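Local structure of D-alanyl-D-alanine carboxypeptidase (Penicillin binding protein) family protein (Francisella tularensis subsp. tularensis, 6OSU) at residues 221-226 and 230-235; 331-336 and 399-404. The protein probably removes C-terminal D-alanyl residues from the sugar-peptide precursors of the bacterial cell wall, as a serine-type D-Ala-D-Ala carboxypeptidase of the peptidase S11 family. One frame throughout, in Å; residues are numbered along the deposited sequence.

Contact 1. Residues 221-226 and 230-235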
ATOM      1  N   LEU A 221      14.509  -8.887 -29.671  1.00 93.46           N
ATOM      2  CA  LEU A 221      15.589  -7.938 -29.425  1.00 90.23           C
ATOM      3  C   LEU A 221      15.734  -7.004 -30.621  1.00 88.93           C
ATOM      4  O   LEU A 221      16.734  -7.075 -31.343  1.00 90.16           O
ATOM      5  CB  LEU A 221      16.903  -8.671 -29.138  1.00 91.78           C
ATOM      6  CG  LEU A 221      16.998  -9.403 -27.798  1.00 91.08           C
ATOM      7  CD1 LEU A 221      18.108 -10.438 -27.825  1.00 94.29           C
ATOM      8  CD2 LEU A 221      17.218  -8.413 -26.664  1.00 87.67           C
ATOM      9  N   PRO A 222      14.765  -6.125 -30.866  1.00 86.30           N
ATOM     10  CA  PRO A 222      14.839  -5.260 -32.048  1.00 85.84           C
ATOM     11  C   PRO A 222      15.964  -4.247 -31.924  1.00 84.96           C
ATOM     12  O   PRO A 222      16.476  -3.966 -30.838  1.00 82.70           O
ATOM     13  CB  PRO A 222      13.472  -4.562 -32.070  1.00 83.11           C
ATOM     14  CG  PRO A 222      12.610  -5.346 -31.130  1.00 82.55           C
ATOM     15  CD  PRO A 222      13.539  -5.883 -30.093  1.00 83.08           C
ATOM     16  N   LYS A 223      16.347  -3.696 -33.069  1.00 87.50           N
ATOM     17  CA  LYS A 223      17.378  -2.670 -33.136  1.00 87.37           C
ATOM     18  C   LYS A 223      16.708  -1.317 -33.333  1.00 84.10           C
ATOM     19  O   LYS A 223      15.952  -1.126 -34.292  1.00 83.95           O
ATOM     20  CB  LYS A 223      18.364  -2.953 -34.267  1.00 91.24           C
ATOM     21  CG  LYS A 223      19.534  -1.988 -34.325  1.00 92.90           C
ATOM     22  CD  LYS A 223      20.858  -2.732 -34.240  1.00 96.83           C
ATOM     23  CE  LYS A 223      22.030  -1.818 -34.555  1.00 99.72           C
ATOM     24  NZ  LYS A 223      23.311  -2.574 -34.620  1.00104.28           N
ATOM     25  N   PHE A 224      16.982  -0.386 -32.422  1.00 81.55           N
ATOM     26  CA  PHE A 224      16.413   0.951 -32.469  1.00 80.44           C
ATOM     27  C   PHE A 224      17.511   1.972 -32.720  1.00 83.22           C
ATOM     28  O   PHE A 224      18.599   1.880 -32.141  1.00 84.82           O
ATOM     29  CB  PHE A 224      15.680   1.289 -31.166  1.00 76.60           C
ATOM     30  CG  PHE A 224      14.524   0.380 -30.868  1.00 75.45           C
ATOM     31  CD1 PHE A 224      14.646  -0.635 -29.935  1.00 75.05           C
ATOM     32  CD2 PHE A 224      13.318   0.534 -31.529  1.00 75.39           C
ATOM     33  CE1 PHE A 224      13.584  -1.475 -29.663  1.00 74.57           C
ATOM     34  CE2 PHE A 224      12.253  -0.306 -31.262  1.00 74.79           C
ATOM     35  CZ  PHE A 224      12.385  -1.309 -30.327  1.00 74.40           C
ATOM     36  N   ASP A 225      17.226   2.935 -33.595  1.00 84.35           N
ATOM     37  CA  ASP A 225      18.113   4.077 -33.761  1.00 86.14           C
ATOM     38  C   ASP A 225      18.216   4.844 -32.448  1.00 84.28           C
ATOM     39  O   ASP A 225      17.203   5.184 -31.829  1.00 81.29           O
ATOM     40  CB  ASP A 225      17.599   4.994 -34.871  1.00 87.57           C
ATOM     41  CG  ASP A 225      18.592   6.082 -35.232  1.00 90.60           C
ATOM     42  OD1 ASP A 225      19.810   5.853 -35.070  1.00 92.95           O
ATOM     43  OD2 ASP A 225      18.158   7.168 -35.672  1.00 91.02           O
ATOM     44  N   ARG A 226      19.453   5.107 -32.018  1.00 86.06           N
ATOM     45  CA  ARG A 226      19.668   5.769 -30.734  1.00 84.66           C
ATOM     46  C   ARG A 226      19.074   7.172 -30.720  1.00 82.01           C
ATOM     47  O   ARG A 226      18.514   7.606 -29.707  1.00 79.44           O
ATOM     48  CB  ARG A 226      21.164   5.808 -30.419  1.00 89.06           C
ATOM     49  CG  ARG A 226      22.038   6.187 -31.612  1.00 95.20           C
ATOM     50  CD  ARG A 226      23.436   5.588 -31.497  1.00100.35           C
ATOM     51  NE  ARG A 226      24.061   5.393 -32.805  1.00105.47           N
ATOM     52  CZ  ARG A 226      25.222   5.928 -33.178  1.00109.89           C
ATOM     53  NH1 ARG A 226      25.908   6.692 -32.340  1.00111.01           N
ATOM     54  NH2 ARG A 226      25.702   5.689 -34.392  1.00113.02           N
ATOM     55  N   ASN A 230      13.616   5.168 -33.949  1.00 84.10           N
ATOM     56  CA  ASN A 230      13.086   4.415 -35.075  1.00 86.05           C
ATOM     57  C   ASN A 230      13.718   3.033 -35.131  1.00 86.55           C
ATOM     58  O   ASN A 230      14.934   2.878 -34.997  1.00 88.52           O
ATOM     59  CB  ASN A 230      13.343   5.158 -36.385  1.00 89.51           C
ATOM     60  CG  ASN A 230      12.334   6.251 -36.639  1.00 90.25           C
ATOM     61  OD1 ASN A 230      11.133   6.051 -36.463  1.00 90.47           O
ATOM     62  ND2 ASN A 230      12.814   7.419 -37.052  1.00 92.26           N
ATOM     63  N   VAL A 231      12.875   2.022 -35.327  1.00 85.37           N
ATOM     64  CA  VAL A 231      13.358   0.654 -35.438  1.00 86.14           C
ATOM     65  C   VAL A 231      14.142   0.494 -36.732  1.00 88.95           C
ATOM     66  O   VAL A 231      13.659   0.832 -37.823  1.00 90.99           O
ATOM     67  CB  VAL A 231      12.183  -0.331 -35.365  1.00 86.64           C
ATOM     68  CG1 VAL A 231      11.018   0.211 -36.151  1.00 87.27           C
ATOM     69  CG2 VAL A 231      12.592  -1.697 -35.891  1.00 89.76           C
ATOM     70  N   ILE A 232      15.363  -0.011 -36.611  1.00 90.03           N
ATOM     71  CA  ILE A 232      16.215  -0.315 -37.753  1.00 93.82           C
ATOM     72  C   ILE A 232      16.085  -1.774 -38.159  1.00 98.34           C
ATOM     73  O   ILE A 232      15.856  -2.084 -39.327  1.00102.21           O
ATOM     74  CB  ILE A 232      17.679   0.056 -37.429  1.00 92.78           C
ATOM     75  CG1 ILE A 232      17.853   1.578 -37.436  1.00 89.90           C
ATOM     76  CG2 ILE A 232      18.642  -0.624 -38.385  1.00 97.72           C
ATOM     77  CD1 ILE A 232      19.125   2.052 -36.757  1.00 89.36           C
ATOM     78  N   GLU A 233      16.206  -2.685 -37.197  1.00 98.57           N
ATOM     79  CA  GLU A 233      16.045  -4.113 -37.432  1.00101.28           C
ATOM     80  C   GLU A 233      14.894  -4.645 -36.591  1.00 98.05           C
ATOM     81  O   GLU A 233      14.836  -4.394 -35.380  1.00 94.28           O
ATOM     82  CB  GLU A 233      17.335  -4.869 -37.103  1.00104.58           C
ATOM     83  CG  GLU A 233      18.325  -4.929 -38.248  1.00110.04           C
ATOM     84  CD  GLU A 233      17.768  -5.675 -39.438  1.00114.87           C
ATOM     85  OE1 GLU A 233      18.044  -5.267 -40.588  1.00117.64           O
ATOM     86  OE2 GLU A 233      17.042  -6.669 -39.217  1.00115.91           O
ATOM     87  N   SER A 234      13.981  -5.380 -37.234  1.00 98.04           N
ATOM     88  CA  SER A 234      12.888  -6.013 -36.505  1.00 95.18           C
ATOM     89  C   SER A 234      13.416  -7.056 -35.529  1.00 95.18           C
ATOM     90  O   SER A 234      12.996  -7.101 -34.367  1.00 93.12           O
ATOM     91  CB  SER A 234      11.892  -6.646 -37.478  1.00 97.42           C
ATOM     92  OG  SER A 234      11.007  -5.680 -38.020  1.00 96.86           O
ATOM     93  N   TYR A 235      14.337  -7.903 -35.982  1.00 98.09           N
ATOM     94  CA  TYR A 235      14.947  -8.915 -35.131  1.00 98.76           C
ATOM     95  C   TYR A 235      16.464  -8.818 -35.210  1.00101.37           C
ATOM     96  O   TYR A 235      17.032  -8.498 -36.257  1.00102.46           O
ATOM     97  CB  TYR A 235      14.490 -10.335 -35.516  1.00100.62           C
ATOM     98  CG  TYR A 235      14.485 -10.619 -37.003  1.00102.56           C
ATOM     99  CD1 TYR A 235      15.673 -10.821 -37.699  1.00104.94           C
ATOM    100  CD2 TYR A 235      13.292 -10.706 -37.708  1.00102.62           C
ATOM    101  CE1 TYR A 235      15.673 -11.084 -39.056  1.00107.78           C
ATOM    102  CE2 TYR A 235      13.282 -10.972 -39.066  1.00105.90           C
ATOM    103  CZ  TYR A 235      14.475 -11.160 -39.733  1.00108.15           C
ATOM    104  OH  TYR A 235      14.475 -11.423 -41.084  1.00111.50           O
TER
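Phe224 overlaps Val231 through CD2 and CE2 of its ring, both 4.1 Å from Val231 CB, and the two side chains cross at a slant. Both rise from the same face of the strand pair, and chi1 of -61°, with CG beside the backbone N, orients the ring there; it also meets the ring of Phe258, while Arg217 of helix 214-220 touches it. The two segments form a short antiparallel beta hairpin with a classic bulge: Ile232 and Glu233 both stand opposite Lys223. The evidence is the carbonyl of Lys223, whose O accepts from Ile232 N at 2.6 Å and, weakly, from Glu233 N at 3.3 Å. Past the bulge, Lys223 N bonds to Glu233 O at 2.8 Å. Nearer the turn, Asp225 N binds Asn230 O at 2.7 Å. On the other face from Phe224, CB of Lys223 packs 3.6 Å from CB of Glu233, but both chains then bend away, so their charged ends form no salt bridge. Ile232 extends CD1 to within 3.8 Å of Asp225 CA, whereas the carboxylate of Asp225 turns to Thr228 in the turn through OD2. Backbone bonds thus fix the pairing of this surface hairpin, and the apolar contacts across it are few.

Contact 2. Residues 331-336 and 399-404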
ATOM      1  N   VAL A 331      -0.330 -11.736  14.161  1.00 58.03           N
ATOM      2  CA  VAL A 331      -0.772 -12.761  15.099  1.00 59.94           C
ATOM      3  C   VAL A 331      -2.232 -12.508  15.455  1.00 59.54           C
ATOM      4  O   VAL A 331      -2.627 -11.370  15.735  1.00 58.27           O
ATOM      5  CB  VAL A 331       0.095 -12.781  16.377  1.00 61.02           C
ATOM      6  CG1 VAL A 331      -0.395 -13.856  17.332  1.00 62.78           C
ATOM      7  CG2 VAL A 331       1.559 -13.010  16.031  1.00 61.73           C
ATOM      8  N   LEU A 332      -3.034 -13.571  15.444  1.00 60.26           N
ATOM      9  CA  LEU A 332      -4.404 -13.513  15.948  1.00 60.92           C
ATOM     10  C   LEU A 332      -4.343 -13.699  17.459  1.00 61.87           C
ATOM     11  O   LEU A 332      -4.314 -14.824  17.957  1.00 63.31           O
ATOM     12  CB  LEU A 332      -5.276 -14.575  15.289  1.00 62.03           C
ATOM     13  CG  LEU A 332      -6.743 -14.573  15.724  1.00 63.05           C
ATOM     14  CD1 LEU A 332      -7.463 -13.346  15.179  1.00 61.33           C
ATOM     15  CD2 LEU A 332      -7.447 -15.853  15.297  1.00 64.84           C
ATOM     16  N   LEU A 333      -4.318 -12.585  18.193  1.00 61.09           N
ATOM     17  CA  LEU A 333      -4.177 -12.659  19.643  1.00 62.69           C
ATOM     18  C   LEU A 333      -5.458 -13.138  20.315  1.00 64.69           C
ATOM     19  O   LEU A 333      -5.402 -13.776  21.373  1.00 67.45           O
ATOM     20  CB  LEU A 333      -3.766 -11.296  20.193  1.00 61.95           C
ATOM     21  CG  LEU A 333      -2.499 -10.716  19.561  1.00 60.60           C
ATOM     22  CD1 LEU A 333      -2.298  -9.258  19.950  1.00 59.85           C
ATOM     23  CD2 LEU A 333      -1.297 -11.545  19.966  1.00 61.46           C
ATOM     24  N   TYR A 334      -6.616 -12.834  19.731  1.00 63.68           N
ATOM     25  CA  TYR A 334      -7.897 -13.257  20.285  1.00 64.03           C
ATOM     26  C   TYR A 334      -8.839 -13.604  19.145  1.00 64.64           C
ATOM     27  O   TYR A 334      -9.107 -12.764  18.281  1.00 61.81           O
ATOM     28  CB  TYR A 334      -8.510 -12.170  21.172  1.00 63.04           C
ATOM     29  CG  TYR A 334      -9.894 -12.515  21.674  1.00 62.48           C
ATOM     30  CD1 TYR A 334     -10.070 -13.440  22.693  1.00 63.69           C
ATOM     31  CD2 TYR A 334     -11.023 -11.921  21.125  1.00 61.08           C
ATOM     32  CE1 TYR A 334     -11.330 -13.765  23.154  1.00 64.74           C
ATOM     33  CE2 TYR A 334     -12.291 -12.238  21.582  1.00 62.60           C
ATOM     34  CZ  TYR A 334     -12.438 -13.163  22.597  1.00 64.26           C
ATOM     35  OH  TYR A 334     -13.697 -13.486  23.058  1.00 65.70           O
ATOM     36  N   LYS A 335      -9.333 -14.838  19.146  1.00 70.36           N
ATOM     37  CA  LYS A 335     -10.344 -15.281  18.197  1.00 73.64           C
ATOM     38  C   LYS A 335     -11.719 -14.894  18.728  1.00 75.11           C
ATOM     39  O   LYS A 335     -12.046 -15.187  19.883  1.00 75.26           O
ATOM     40  CB  LYS A 335     -10.250 -16.792  17.987  1.00 77.09           C
ATOM     41  CG  LYS A 335     -11.192 -17.345  16.938  1.00 79.60           C
ATOM     42  CD  LYS A 335     -11.053 -18.856  16.828  1.00 83.69           C
ATOM     43  CE  LYS A 335      -9.594 -19.267  16.659  1.00 85.71           C
ATOM     44  NZ  LYS A 335      -9.453 -20.695  16.247  1.00 89.32           N
ATOM     45  N   ALA A 336     -12.512 -14.228  17.890  1.00 76.64           N
ATOM     46  CA  ALA A 336     -13.794 -13.692  18.332  1.00 77.79           C
ATOM     47  C   ALA A 336     -14.691 -14.798  18.883  1.00 80.56           C
ATOM     48  O   ALA A 336     -14.626 -15.954  18.455  1.00 81.53           O
ATOM     49  CB  ALA A 336     -14.496 -12.971  17.182  1.00 76.85           C
ATOM     50  N   LEU A 399     -10.718  -7.267  27.564  1.00 63.69           N
ATOM     51  CA  LEU A 399      -9.725  -8.315  27.369  1.00 63.13           C
ATOM     52  C   LEU A 399      -8.409  -7.651  26.992  1.00 62.13           C
ATOM     53  O   LEU A 399      -8.365  -6.803  26.095  1.00 62.19           O
ATOM     54  CB  LEU A 399     -10.156  -9.311  26.291  1.00 62.94           C
ATOM     55  CG  LEU A 399      -9.247 -10.541  26.156  1.00 62.61           C
ATOM     56  CD1 LEU A 399     -10.064 -11.778  25.830  1.00 65.14           C
ATOM     57  CD2 LEU A 399      -8.158 -10.344  25.106  1.00 59.64           C
ATOM     58  N   VAL A 400      -7.342  -8.027  27.683  1.00 62.36           N
ATOM     59  CA  VAL A 400      -6.071  -7.326  27.580  1.00 62.19           C
ATOM     60  C   VAL A 400      -4.983  -8.312  27.182  1.00 60.94           C
ATOM     61  O   VAL A 400      -4.914  -9.428  27.712  1.00 60.93           O
ATOM     62  CB  VAL A 400      -5.715  -6.617  28.906  1.00 63.89           C
ATOM     63  CG1 VAL A 400      -4.314  -6.042  28.846  1.00 63.30           C
ATOM     64  CG2 VAL A 400      -6.730  -5.517  29.207  1.00 65.30           C
ATOM     65  N   ILE A 401      -4.143  -7.900  26.235  1.00 59.75           N
ATOM     66  CA  ILE A 401      -2.933  -8.623  25.864  1.00 59.43           C
ATOM     67  C   ILE A 401      -1.752  -7.858  26.441  1.00 60.08           C
ATOM     68  O   ILE A 401      -1.509  -6.704  26.067  1.00 59.29           O
ATOM     69  CB  ILE A 401      -2.803  -8.771  24.341  1.00 58.31           C
ATOM     70  CG1 ILE A 401      -4.064  -9.407  23.755  1.00 57.64           C
ATOM     71  CG2 ILE A 401      -1.571  -9.598  23.988  1.00 58.33           C
ATOM     72  CD1 ILE A 401      -4.269 -10.833  24.172  1.00 57.80           C
ATOM     73  N   THR A 402      -1.024  -8.490  27.355  1.00 62.53           N
ATOM     74  CA  THR A 402       0.124  -7.871  27.999  1.00 65.98           C
ATOM     75  C   THR A 402       1.413  -8.565  27.575  1.00 68.56           C
ATOM     76  O   THR A 402       1.405  -9.701  27.091  1.00 68.56           O
ATOM     77  CB  THR A 402      -0.011  -7.906  29.528  1.00 68.47           C
ATOM     78  OG1 THR A 402      -0.431  -9.211  29.947  1.00 70.14           O
ATOM     79  CG2 THR A 402      -1.020  -6.875  30.000  1.00 68.03           C
ATOM     80  N   LEU A 403       2.527  -7.863  27.764  1.00 72.34           N
ATOM     81  CA  LEU A 403       3.847  -8.365  27.388  1.00 76.95           C
ATOM     82  C   LEU A 403       4.492  -8.995  28.618  1.00 86.23           C
ATOM     83  O   LEU A 403       5.014  -8.294  29.488  1.00 88.78           O
ATOM     84  CB  LEU A 403       4.713  -7.247  26.819  1.00 74.93           C
ATOM     85  CG  LEU A 403       6.115  -7.679  26.387  1.00 74.11           C
ATOM     86  CD1 LEU A 403       6.025  -8.762  25.322  1.00 72.04           C
ATOM     87  CD2 LEU A 403       6.919  -6.491  25.886  1.00 74.16           C
ATOM     88  N   GLY A 404       4.460 -10.325  28.683  1.00113.44           N
ATOM     89  CA  GLY A 404       5.057 -11.015  29.808  1.00124.21           C
ATOM     90  C   GLY A 404       4.250 -10.827  31.082  1.00130.59           C
ATOM     91  O   GLY A 404       3.022 -10.691  31.065  1.00126.50           O
TER
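Leu333 and Ile401 meet through side chains alone: their CA atoms, the nearest pair of the two backbones, are 7.5 Å apart, and no hydrogen bond crosses the contact. This is face-to-face packing of beta-sheets in the C-terminal domain of the PBP5 type, where the two-stranded sheet of 328-334 and 364-369 lies over the five-stranded antiparallel sheet that contains 395-403. On the first strand Leu333 and Tyr334 both face Ile364, a classic beta bulge, and the CB atoms of these two successive residues both point toward 399-404. On the other strand the inward residues alternate: Leu399 and Ile401 face the contact, while Val400 between them turns to Glu381 and Glu409. Ile401 brings its CD1 to 4.0 Å from Leu333 CB, and its CG2 branch lies 4.1 Å from Leu333 CD1, so both of its arms engage the leucine. The second pair joins Tyr334 to Leu399. With CG anti to the backbone N (chi1 175°), the tyrosine ring reaches across to Leu399, and its hydroxyl is held beyond the contact by hydrogen bonds with Ser338 O and Ser360 N, which anchor the far end of the ring. Ile364, on the partner strand 364-369, also touches Leu399. One methyl, Leu399 CD1, approaches the ring obliquely, 3.6 Å from both Tyr334 CD1 and Tyr334 CE1.

How the contacts relate
The two contacts lie on opposite sides of the chain's centre, with their own centres about 61 Å apart, and have no structural element in common. Contact 1 is local: only three residues separate its segments, which pair edge to edge in one hairpin at the surface. Contact 2 is buried and joins segments separated by 62 residues, from two different sheets. Their chemistry follows. Main-chain hydrogen bonds set the register in contact 1, whereas contact 2 is purely apolar, and its strands hydrogen-bond to other neighbours. A classic bulge occurs in both, within the contact itself at 221-226/230-235 but against a third strand at 331-336. Neither adjoins the predicted active-site residues.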